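Local coordinates for protein flavoenzyme PA4991 (Pseudomonas aeruginosa PAO1, PDB 5EZ7) that probably works as an FAD-dependent oxidoreductase with an unknown physiological substrate, and binds one FAD per monomeric subunit, at residues R177-R182 with G189-G194; P3-T8 with G194-A199. All blocks are in the same frame, centred on the assembly; numbering follows the deposited sequence.

From the N terminus the chain first runs through residues 3-8, which hold strand 6-7 at one edge of a small mixed sheet. It then enters strand 10-13 of the neighbouring FAD-binding sheet and returns much later. Contact 1 pairs 177-182 with 189-194 and closes a short local beta hairpin. The chain turns at Asp193 and Gly194 into strand 195-198, which reaches back to residues 3-8 in contact 2. Contact 2 therefore closes a loop of about 185 residues, and contact 1 is nested inside it. Both share Gly194. Val192 packs on Ile197 between them. Together they build a four-stranded sheet that lies against strand 10-13.

Contact 1. Residues R177-R182 with G189-G194; sequences RIEPLR and GLCVDG
Ile178 and Leu190 pack together on the inner face of an antiparallel beta hairpin. CG2 of Ile178 meets CD1 of Leu190 at 3.8 Å, and the two side chains cross obliquely. With CG2 of Ile178 anti to the backbone N and CG1 beside it (chi1 -67°), the two branches reach different partners: Ile178 CG1 lies 4.2 Å from Val192 CG2. Val13 and Val36 extend this apolar layer, and Ile178 also touches the bound FAD. Between the strands, Glu179 and Cys191 form a hydrogen-bonded pair. Glu179 N to Cys191 O and Cys191 N to Glu179 O are both 2.9 Å and nearly straight.

The other face is looser and more polar. Glu179 CB is 4.2 Å from Cys191 CB. Here Arg177 NE binds Glu179 OE2 at 3.0 Å in a salt bridge within residues 177-182, from above the carboxylate plane. At the exposed end, Asp193 OD1 accepts Arg177 N at 2.9 Å, while Asp193 N donates to Arg177 O. Glu176 N is a second donor to the same OD1. Two backbone amides thus grip one carboxylate oxygen, which probably steadies the negative charge of Asp193 where the hairpin opens to solvent.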
loop_
_atom_site.group_PDB
_atom_site.type_symbol
_atom_site.label_atom_id
_atom_site.label_comp_id
_atom_site.label_asym_id
_atom_site.label_seq_id
_atom_site.Cartn_x
_atom_site.Cartn_y
_atom_site.Cartn_z
ATOM N N ARG A 177 -11.104 1.405 -19.904
ATOM C CA ARG A 177 -11.476 2.729 -20.365
ATOM C C ARG A 177 -12.732 3.242 -19.645
ATOM O O ARG A 177 -13.793 2.617 -19.713
ATOM C CB ARG A 177 -11.704 2.640 -21.862
ATOM C CG ARG A 177 -11.842 3.968 -22.554
ATOM C CD ARG A 177 -12.399 3.756 -23.962
ATOM N NE ARG A 177 -13.468 4.700 -24.288
ATOM C CZ ARG A 177 -14.002 4.853 -25.501
ATOM N NH1 ARG A 177 -13.580 4.126 -26.543
ATOM N NH2 ARG A 177 -14.969 5.753 -25.683
ATOM N N ILE A 178 -12.604 4.393 -18.988
ATOM C CA ILE A 178 -13.682 4.952 -18.164
ATOM C C ILE A 178 -14.203 6.311 -18.604
ATOM O O ILE A 178 -13.423 7.246 -18.771
ATOM C CB ILE A 178 -13.245 5.057 -16.699
ATOM C CG1 ILE A 178 -13.052 3.654 -16.140
ATOM C CG2 ILE A 178 -14.304 5.790 -15.886
ATOM C CD1 ILE A 178 -12.305 3.582 -14.835
ATOM N N GLU A 179 -15.519 6.425 -18.761
ATOM C CA GLU A 179 -16.153 7.718 -19.026
ATOM C C GLU A 179 -17.171 8.058 -17.936
ATOM O O GLU A 179 -17.704 7.162 -17.298
ATOM C CB GLU A 179 -16.868 7.726 -20.386
ATOM C CG GLU A 179 -15.962 7.580 -21.603
ATOM C CD GLU A 179 -16.013 6.179 -22.194
ATOM O OE1 GLU A 179 -16.968 5.898 -22.960
ATOM O OE2 GLU A 179 -15.102 5.361 -21.886
ATOM N N PRO A 180 -17.459 9.348 -17.746
ATOM C CA PRO A 180 -18.510 9.694 -16.794
ATOM C C PRO A 180 -19.922 9.387 -17.322
ATOM O O PRO A 180 -20.180 9.439 -18.498
ATOM C CB PRO A 180 -18.331 11.199 -16.578
ATOM C CG PRO A 180 -17.572 11.704 -17.774
ATOM C CD PRO A 180 -16.911 10.530 -18.440
ATOM N N LEU A 181 -20.800 9.025 -16.415
ATOM C CA LEU A 181 -22.188 8.782 -16.721
ATOM C C LEU A 181 -22.900 9.876 -15.965
ATOM O O LEU A 181 -22.888 9.879 -14.734
ATOM C CB LEU A 181 -22.529 7.405 -16.198
ATOM C CG LEU A 181 -23.854 6.786 -16.476
ATOM C CD1 LEU A 181 -24.015 6.662 -17.986
ATOM C CD2 LEU A 181 -23.880 5.426 -15.782
ATOM N N ARG A 182 -23.427 10.853 -16.698
ATOM C CA ARG A 182 -24.068 12.032 -16.122
ATOM C C ARG A 182 -25.587 11.944 -16.087
ATOM O O ARG A 182 -26.182 11.209 -16.848
ATOM C CB ARG A 182 -23.722 13.261 -16.950
ATOM C CG ARG A 182 -22.249 13.576 -17.060
ATOM C CD ARG A 182 -21.732 14.263 -15.818
ATOM N NE ARG A 182 -20.309 14.587 -15.984
ATOM C CZ ARG A 182 -19.461 14.888 -14.999
ATOM N NH1 ARG A 182 -19.864 14.920 -13.720
ATOM N NH2 ARG A 182 -18.195 15.164 -15.292
ATOM N N GLY A 189 -22.630 7.619 -12.088
ATOM C CA GLY A 189 -21.883 6.397 -12.260
ATOM C C GLY A 189 -20.802 6.582 -13.287
ATOM O O GLY A 189 -20.375 7.718 -13.537
ATOM N N LEU A 190 -20.351 5.458 -13.860
ATOM C CA LEU A 190 -19.383 5.468 -14.924
ATOM C C LEU A 190 -19.747 4.464 -15.992
ATOM O O LEU A 190 -20.555 3.554 -15.788
ATOM C CB LEU A 190 -17.966 5.174 -14.414
ATOM C CG LEU A 190 -17.404 5.997 -13.252
ATOM C CD1 LEU A 190 -16.239 5.282 -12.625
ATOM C CD2 LEU A 190 -16.984 7.408 -13.658
ATOM N N CYS A 191 -19.171 4.707 -17.159
ATOM C CA CYS A 191 -19.259 3.843 -18.309
ATOM C C CYS A 191 -17.874 3.225 -18.393
ATOM O O CYS A 191 -16.880 3.931 -18.529
ATOM C CB CYS A 191 -19.623 4.679 -19.541
ATOM S SG CYS A 191 -20.060 3.705 -20.983
ATOM N N VAL A 192 -17.799 1.906 -18.239
ATOM C CA VAL A 192 -16.533 1.183 -18.209
ATOM C C VAL A 192 -16.524 0.241 -19.393
ATOM O O VAL A 192 -17.344 -0.655 -19.457
ATOM C CB VAL A 192 -16.406 0.387 -16.899
ATOM C CG1 VAL A 192 -15.088 -0.365 -16.848
ATOM C CG2 VAL A 192 -16.549 1.302 -15.702
ATOM N N ASP A 193 -15.638 0.466 -20.354
ATOM C CA ASP A 193 -15.597 -0.302 -21.596
ATOM C C ASP A 193 -16.974 -0.402 -22.208
ATOM O O ASP A 193 -17.420 -1.479 -22.590
ATOM C CB ASP A 193 -15.006 -1.700 -21.351
ATOM C CG ASP A 193 -13.627 -1.649 -20.667
ATOM O OD1 ASP A 193 -12.868 -0.675 -20.859
ATOM O OD2 ASP A 193 -13.290 -2.574 -19.916
ATOM N N GLY A 194 -17.665 0.730 -22.264
ATOM C CA GLY A 194 -19.019 0.796 -22.833
ATOM C C GLY A 194 -20.134 0.212 -21.977
ATOM O O GLY A 194 -21.245 0.091 -22.452
#

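Contact 2. Residues P3-T8 with G194-A199; sequences PQALST and GREIRA
Gly194 meets Pro3 where a parallel strand pair begins at the edge of the small mixed sheet of this DAO-family protein. Gly194 O lies 3.5 Å from Pro3 CD. The positive phi of Gly194 belongs to the turn that leads into strand 195-198.

Arg195 reaches across to Pro3, Gln4 and Leu6. Its CG is anti to the backbone N (chi1 -172°), and a bend at chi3 (-61°) brings the guanidinium over to the N-terminal segment. Pro3 CB sits over the centre of one face, 4.0 Å above the plane. NH1 donates to a lone pair of Gln4 O in the carbonyl plane, with an N-H...O angle of 149°. The aliphatic part of the arginine is also used, since its CD packs on Leu6 CG.

Glu196 turns its CG to Ala5 CB. Its carbonyl O accepts Leu6 N at 2.8 Å, in a nearly straight bond. Glu196 OE1 takes a weak hydrogen bond from Arg198 NH1 within a salt bridge, and its carboxylate carbon lies in plane at the edge of that guanidinium.

Ile197 lies side by side with Leu6, both pointing the same way. Leu6 CB and Ile197 CG1 are 4.1 Å apart. Leu11 of strand 10-13, in the neighbouring FAD-binding sheet, packs against Ile197, and Leu374 and Pro375 touch Leu6.

Arg198 uses its backbone on both sides of Ser7. Its N donates to Leu6 O at 2.9 Å, and its O accepts Thr8 N at 3.0 Å. Ser7 points its hydroxyl elsewhere, to His371 ND1.

At Ala199, CA lies 3.4 Å from Thr8 O. Thr8 OG1 is buried here without a polar partner in the model, and Ala199 CB is 4.2 Å from that oxygen.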
loop_
_atom_site.group_PDB
_atom_site.type_symbol
_atom_site.label_atom_id
_atom_site.label_comp_id
_atom_site.label_asym_id
_atom_site.label_seq_id
_atom_site.Cartn_x
_atom_site.Cartn_y
_atom_site.Cartn_z
ATOM N N PRO A 3 -22.969 -4.269 -23.449
ATOM C CA PRO A 3 -22.812 -5.082 -22.224
ATOM C C PRO A 3 -23.923 -4.811 -21.208
ATOM O O PRO A 3 -24.513 -3.742 -21.208
ATOM C CB PRO A 3 -21.444 -4.662 -21.672
ATOM C CG PRO A 3 -20.834 -3.763 -22.684
ATOM C CD PRO A 3 -21.937 -3.217 -23.535
ATOM N N GLN A 4 -24.182 -5.791 -20.353
ATOM C CA GLN A 4 -25.288 -5.751 -19.375
ATOM C C GLN A 4 -25.081 -4.611 -18.373
ATOM O O GLN A 4 -24.020 -4.533 -17.711
ATOM C CB GLN A 4 -25.357 -7.091 -18.640
ATOM C CG GLN A 4 -26.570 -7.314 -17.746
ATOM C CD GLN A 4 -26.516 -8.685 -17.053
ATOM O OE1 GLN A 4 -26.159 -9.703 -17.658
ATOM N NE2 GLN A 4 -26.838 -8.708 -15.770
ATOM N N ALA A 5 -26.054 -3.716 -18.271
ATOM C CA ALA A 5 -25.900 -2.578 -17.365
ATOM C C ALA A 5 -25.852 -3.029 -15.904
ATOM O O ALA A 5 -26.461 -4.031 -15.549
ATOM C CB ALA A 5 -27.022 -1.582 -17.568
ATOM N N LEU A 6 -25.122 -2.301 -15.068
ATOM C CA LEU A 6 -25.003 -2.656 -13.665
ATOM C C LEU A 6 -25.488 -1.542 -12.766
ATOM O O LEU A 6 -25.526 -0.388 -13.154
ATOM C CB LEU A 6 -23.561 -2.970 -13.285
ATOM C CG LEU A 6 -22.764 -4.019 -14.080
ATOM C CD1 LEU A 6 -21.432 -4.291 -13.382
ATOM C CD2 LEU A 6 -23.521 -5.324 -14.269
ATOM N N SER A 7 -25.790 -1.924 -11.533
ATOM C CA SER A 7 -26.327 -1.044 -10.516
ATOM C C SER A 7 -25.727 -1.509 -9.177
ATOM O O SER A 7 -25.778 -2.701 -8.885
ATOM C CB SER A 7 -27.855 -1.193 -10.572
ATOM O OG SER A 7 -28.508 -0.684 -9.453
ATOM N N THR A 8 -25.088 -0.610 -8.424
ATOM C CA THR A 8 -24.645 -0.883 -7.048
ATOM C C THR A 8 -24.800 0.358 -6.185
ATOM O O THR A 8 -25.341 1.374 -6.631
ATOM C CB THR A 8 -23.135 -1.334 -6.924
ATOM O OG1 THR A 8 -22.280 -0.473 -7.712
ATOM C CG2 THR A 8 -22.991 -2.811 -7.244
ATOM N N GLY A 194 -17.665 0.730 -22.264
ATOM C CA GLY A 194 -19.019 0.796 -22.833
ATOM C C GLY A 194 -20.134 0.212 -21.977
ATOM O O GLY A 194 -21.245 0.091 -22.452
ATOM N N ARG A 195 -19.834 -0.152 -20.723
ATOM C CA ARG A 195 -20.816 -0.705 -19.785
ATOM C C ARG A 195 -21.263 0.338 -18.765
ATOM O O ARG A 195 -20.457 0.895 -18.042
ATOM C CB ARG A 195 -20.225 -1.888 -19.021
ATOM C CG ARG A 195 -21.278 -2.585 -18.193
ATOM C CD ARG A 195 -20.670 -3.499 -17.169
ATOM N NE ARG A 195 -19.863 -4.554 -17.770
ATOM C CZ ARG A 195 -20.247 -5.803 -18.039
ATOM N NH1 ARG A 195 -21.490 -6.249 -17.826
ATOM N NH2 ARG A 195 -19.367 -6.630 -18.571
ATOM N N GLU A 196 -22.561 0.538 -18.660
ATOM C CA GLU A 196 -23.079 1.591 -17.809
ATOM C C GLU A 196 -23.277 0.992 -16.425
ATOM O O GLU A 196 -23.779 -0.112 -16.296
ATOM C CB GLU A 196 -24.279 2.300 -18.455
ATOM C CG GLU A 196 -25.670 1.868 -18.064
ATOM C CD GLU A 196 -26.729 2.429 -19.034
ATOM O OE1 GLU A 196 -26.861 3.677 -19.124
ATOM O OE2 GLU A 196 -27.397 1.616 -19.742
ATOM N N ILE A 197 -22.723 1.670 -15.418
ATOM C CA ILE A 197 -22.731 1.213 -14.032
ATOM C C ILE A 197 -23.216 2.342 -13.139
ATOM O O ILE A 197 -22.494 3.284 -12.914
ATOM C CB ILE A 197 -21.314 0.837 -13.558
ATOM C CG1 ILE A 197 -20.719 -0.242 -14.493
ATOM C CG2 ILE A 197 -21.338 0.395 -12.080
ATOM C CD1 ILE A 197 -19.348 -0.744 -14.072
ATOM N N ARG A 198 -24.402 2.203 -12.591
ATOM C CA ARG A 198 -25.005 3.271 -11.804
ATOM C C ARG A 198 -24.661 3.086 -10.338
ATOM O O ARG A 198 -24.613 1.954 -9.862
ATOM C CB ARG A 198 -26.532 3.278 -12.010
ATOM C CG ARG A 198 -26.918 3.642 -13.439
ATOM C CD ARG A 198 -28.427 3.837 -13.689
ATOM N NE ARG A 198 -28.635 5.140 -14.342
ATOM C CZ ARG A 198 -28.297 5.429 -15.605
ATOM N NH1 ARG A 198 -27.771 4.501 -16.415
ATOM N NH2 ARG A 198 -28.486 6.658 -16.074
ATOM N N ALA A 199 -24.407 4.180 -9.625
ATOM C CA ALA A 199 -24.005 4.064 -8.199
ATOM C C ALA A 199 -24.261 5.319 -7.422
ATOM O O ALA A 199 -24.245 6.366 -8.006
ATOM C CB ALA A 199 -22.534 3.726 -8.081
#